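PDB 6OMZ: dihydropteroate synthase from Mycobacterium smegmatis, which probably catalyses the condensation of para-aminobenzoate with 6-hydroxymethyl-7,8-dihydropterin diphosphate to form 7,8-dihydropteroate, the immediate precursor of folates. Local coordinates for residues A[26-30]-A[31-35]; A[74-77]-A[78-82]. The protein carries 1 engineered substitution. All coordinates share one frame; numbering follows the deposited sequence. Where two conformers were deposited one is given.

Overall arrangement
Both contacts are helix N-termini capped by the residue just before the helix, and both lie within one pterin-binding TIM barrel. They are in series along the chain, with nearest atoms about 5 Å apart and not touching. Contact 1 is partly buried: strand 23-29 runs straight into helix 30-35, and its cap is an asparagine amide near the bound pterin monophosphate. Contact 2 is a surface contact, where a loop after strand 61-65 enters helix 78-93; its cap is an exposed aspartate modelled in two conformers and followed by a proline, and an isoleucine packs on the first turn. The first is almost wholly polar, with a water included, whereas the second adds hydrophobic contact to its backbone bonds.

Contact 1 (A[26-30]-A[31-35]); sequences GVVNV and TQDSF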
# COMPACT_ATOMS: atom_id res chain seq x y z
N GLY A 26 4.69 6.12 -3.56
CA GLY A 26 5.91 5.99 -2.75
C GLY A 26 5.63 6.08 -1.25
O GLY A 26 4.85 6.91 -0.80
N VAL A 27 6.31 5.22 -0.49
CA VAL A 27 6.03 5.03 0.94
C VAL A 27 6.94 5.94 1.76
O VAL A 27 8.16 5.92 1.60
CB VAL A 27 6.24 3.56 1.34
CG1 VAL A 27 6.10 3.40 2.87
CG2 VAL A 27 5.24 2.68 0.65
N VAL A 28 6.34 6.70 2.68
CA VAL A 28 7.07 7.43 3.72
C VAL A 28 6.48 7.00 5.05
O VAL A 28 5.34 7.37 5.38
CB VAL A 28 6.98 8.95 3.54
CG1 VAL A 28 7.66 9.68 4.71
CG2 VAL A 28 7.61 9.38 2.21
N ASN A 29 7.21 6.20 5.82
CA ASN A 29 6.80 5.85 7.17
C ASN A 29 7.62 6.70 8.14
O ASN A 29 8.85 6.56 8.20
CB ASN A 29 6.95 4.36 7.46
CG ASN A 29 6.30 3.97 8.78
OD1 ASN A 29 6.80 4.32 9.85
ND2 ASN A 29 5.17 3.27 8.71
N VAL A 30 6.95 7.60 8.85
CA VAL A 30 7.63 8.58 9.69
C VAL A 30 8.37 7.89 10.81
O VAL A 30 9.47 8.31 11.19
CB VAL A 30 6.62 9.61 10.24
CG1 VAL A 30 7.36 10.67 11.07
CG2 VAL A 30 5.84 10.24 9.11
N THR A 31 7.78 6.83 11.35
CA THR A 31 8.42 6.12 12.45
C THR A 31 9.66 5.39 11.96
O THR A 31 10.73 5.47 12.59
CB THR A 31 7.42 5.14 13.08
OG1 THR A 31 6.41 5.89 13.78
CG2 THR A 31 8.13 4.22 14.06
N GLN A 32 9.55 4.70 10.83
CA GLN A 32 10.72 4.00 10.30
C GLN A 32 11.81 4.99 9.88
O GLN A 32 12.99 4.80 10.20
CB GLN A 32 10.32 3.11 9.13
CG GLN A 32 11.29 1.95 8.87
CD GLN A 32 11.30 0.93 10.00
OE1 GLN A 32 12.09 1.02 10.94
NE2 GLN A 32 10.41 -0.06 9.91
N ASP A 33 11.43 6.08 9.20
CA ASP A 33 12.42 7.08 8.82
C ASP A 33 13.14 7.64 10.04
O ASP A 33 14.35 7.88 10.00
CB ASP A 33 11.77 8.22 8.04
CG ASP A 33 11.41 7.81 6.62
OD1 ASP A 33 11.71 6.66 6.23
OD2 ASP A 33 10.83 8.65 5.90
N SER A 34 12.41 7.84 11.14
CA SER A 34 13.01 8.48 12.31
C SER A 34 13.88 7.52 13.11
O SER A 34 14.90 7.93 13.67
CB SER A 34 11.93 9.06 13.21
OG SER A 34 11.21 10.09 12.56
N PHE A 35 13.49 6.25 13.18
CA PHE A 35 14.04 5.34 14.17
C PHE A 35 14.80 4.15 13.62
O PHE A 35 15.51 3.50 14.38
CB PHE A 35 12.92 4.81 15.09
CG PHE A 35 12.18 5.88 15.84
CD1 PHE A 35 12.85 6.98 16.35
CD2 PHE A 35 10.82 5.77 16.05
CE1 PHE A 35 12.17 7.96 17.05
CE2 PHE A 35 10.13 6.74 16.75
CZ PHE A 35 10.81 7.84 17.26
O HOH W 1 9.73 5.15 4.92
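N29 is the N-cap of helix 30-35, and its side-chain amide closes the first turn by accepting from the backbone of Q32. The side chain takes its CG away from its own N (chi1 -170°), which swings the amide toward the helix start. OD1 thereby lies 2.9 Å from Q32 N, the donor tilted from the amide plane. Asparagine suits the site because one end accepts a helix N-H while the other donates: ND2 is bound by the backbone O of E67. Its backbone carbonyl works as well, since N29 O takes the N-H of D33 at 2.8 Å in a nearly straight bond (169°).

This join ends the first strand of a TIM barrel, strand 23-29, which lies between strands 61-65 and 267-270. The side chain of N29 is about 6 Å from the bound pterin-6-yl-methyl-monophosphate, so the cap sits close to the ligand end of the barrel.

At the next residue, V30 O is gripped from opposite faces of its plane by two donors of S34, the backbone N at 3.0 Å and OG at 2.8 Å. A serine hydroxyl is short enough to fold back this way, and the same OG also bonds D43 N.

The carboxylate of D33 splits its work. OD1 accepts from a water at 2.8 Å, which itself takes the N-H of N29 at 2.9 Å, while OD2 bonds H50 and passes 3.5 Å from V28 CG1, the two side chains crossing at about a right angle.

Contact 2 (A[74-77]-A[78-82]); sequences TRID and PGVEA
I76 takes a cramped rotamer to reach V80 and E81: its chi1 of 63° sets CG1 between the backbone N and the carbonyl carbon, and an extended chi2 then carries CD1 over the first turn of helix 78-93. There CD1 lies 3.8 Å from E81 CA and 4.2 Å from V80 CG1, the latter a plain apolar contact. Isoleucine suits the place because its long branch reaches from the loop onto the helix, while V80 offers it a branched apolar partner.

D77 is the N-cap. A chi1 of 171° turns its carboxylate away from its own N and beside the start of the helix, where OD2 accepts from G79 N at 2.6 Å, the N standing above the carboxylate plane. D77 was modelled in two conformers, so the details of this bond are uncertain and the cap is probably mobile. The carbonyl of D77 supplies the firmer link: its O takes the N-H of E81 at 3.0 Å in a nearly straight bond (160°), with a weak one from V80 N.

P78 fits the first helical position because it needs no acceptor for an N-H it lacks, and its O is used further on by A82 N, at 3.0 Å. Its ring crosses the D77 side chain at about a right angle.

E81 is buried and extended, and its two oxygens bond T103 and H105, just beyond strand 98-102. P78 and E81 also lie against V108 of helix 106-114, while I76 and E81 touch E67 in the loop that follows strand 61-65.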
# COMPACT_ATOMS: atom_id res chain seq x y z
N THR A 74 7.24 -2.10 17.60
CA THR A 74 6.90 -1.26 18.74
C THR A 74 5.45 -0.81 18.61
O THR A 74 5.03 -0.33 17.55
CB THR A 74 7.83 -0.06 18.81
OG1 THR A 74 9.18 -0.51 18.96
CG2 THR A 74 7.46 0.85 19.97
N ARG A 75 4.66 -0.96 19.67
CA ARG A 75 3.26 -0.58 19.64
C ARG A 75 3.07 0.81 20.22
O ARG A 75 3.68 1.16 21.23
CB ARG A 75 2.38 -1.60 20.37
CG ARG A 75 1.92 -2.76 19.48
CD ARG A 75 1.13 -3.79 20.27
NE ARG A 75 -0.32 -3.65 20.11
CZ ARG A 75 -1.22 -4.28 20.86
NH1 ARG A 75 -2.52 -4.09 20.63
NH2 ARG A 75 -0.83 -5.08 21.83
N ILE A 76 2.22 1.62 19.57
CA ILE A 76 2.00 3.01 19.94
C ILE A 76 0.51 3.32 19.96
O ILE A 76 -0.29 2.69 19.27
CB ILE A 76 2.73 3.99 18.99
CG1 ILE A 76 2.16 3.86 17.58
CG2 ILE A 76 4.23 3.73 18.98
CD1 ILE A 76 2.59 4.98 16.66
N ASP A 77 0.16 4.32 20.77
CA ASP A 77 -1.22 4.78 20.87
C ASP A 77 -1.64 5.51 19.59
O ASP A 77 -0.81 6.11 18.91
CB ASP A 77 -1.36 5.70 22.08
CG ASP A 77 -2.70 6.40 22.15
OD1 ASP A 77 -3.69 5.76 22.55
OD2 ASP A 77 -2.76 7.60 21.81
N PRO A 78 -2.93 5.47 19.23
CA PRO A 78 -3.37 6.23 18.04
C PRO A 78 -3.12 7.73 18.14
O PRO A 78 -2.89 8.38 17.11
CB PRO A 78 -4.87 5.91 17.96
CG PRO A 78 -4.97 4.54 18.56
CD PRO A 78 -3.94 4.48 19.66
N GLY A 79 -3.15 8.30 19.35
CA GLY A 79 -2.78 9.70 19.49
C GLY A 79 -1.35 9.96 19.06
O GLY A 79 -1.05 10.97 18.42
N VAL A 80 -0.44 9.03 19.38
CA VAL A 80 0.95 9.17 18.98
C VAL A 80 1.10 8.94 17.48
O VAL A 80 1.88 9.62 16.80
CB VAL A 80 1.83 8.21 19.80
CG1 VAL A 80 3.26 8.16 19.26
CG2 VAL A 80 1.83 8.62 21.26
N GLU A 81 0.34 7.98 16.92
CA GLU A 81 0.36 7.76 15.48
C GLU A 81 -0.01 9.04 14.73
O GLU A 81 0.69 9.45 13.79
CB GLU A 81 -0.60 6.62 15.11
CG GLU A 81 -0.60 6.21 13.63
CD GLU A 81 -1.68 5.18 13.31
OE1 GLU A 81 -2.43 4.80 14.24
OE2 GLU A 81 -1.81 4.76 12.14
N ALA A 82 -1.09 9.71 15.15
CA ALA A 82 -1.53 10.92 14.47
C ALA A 82 -0.52 12.05 14.63
O ALA A 82 -0.24 12.79 13.68
CB ALA A 82 -2.90 11.35 15.01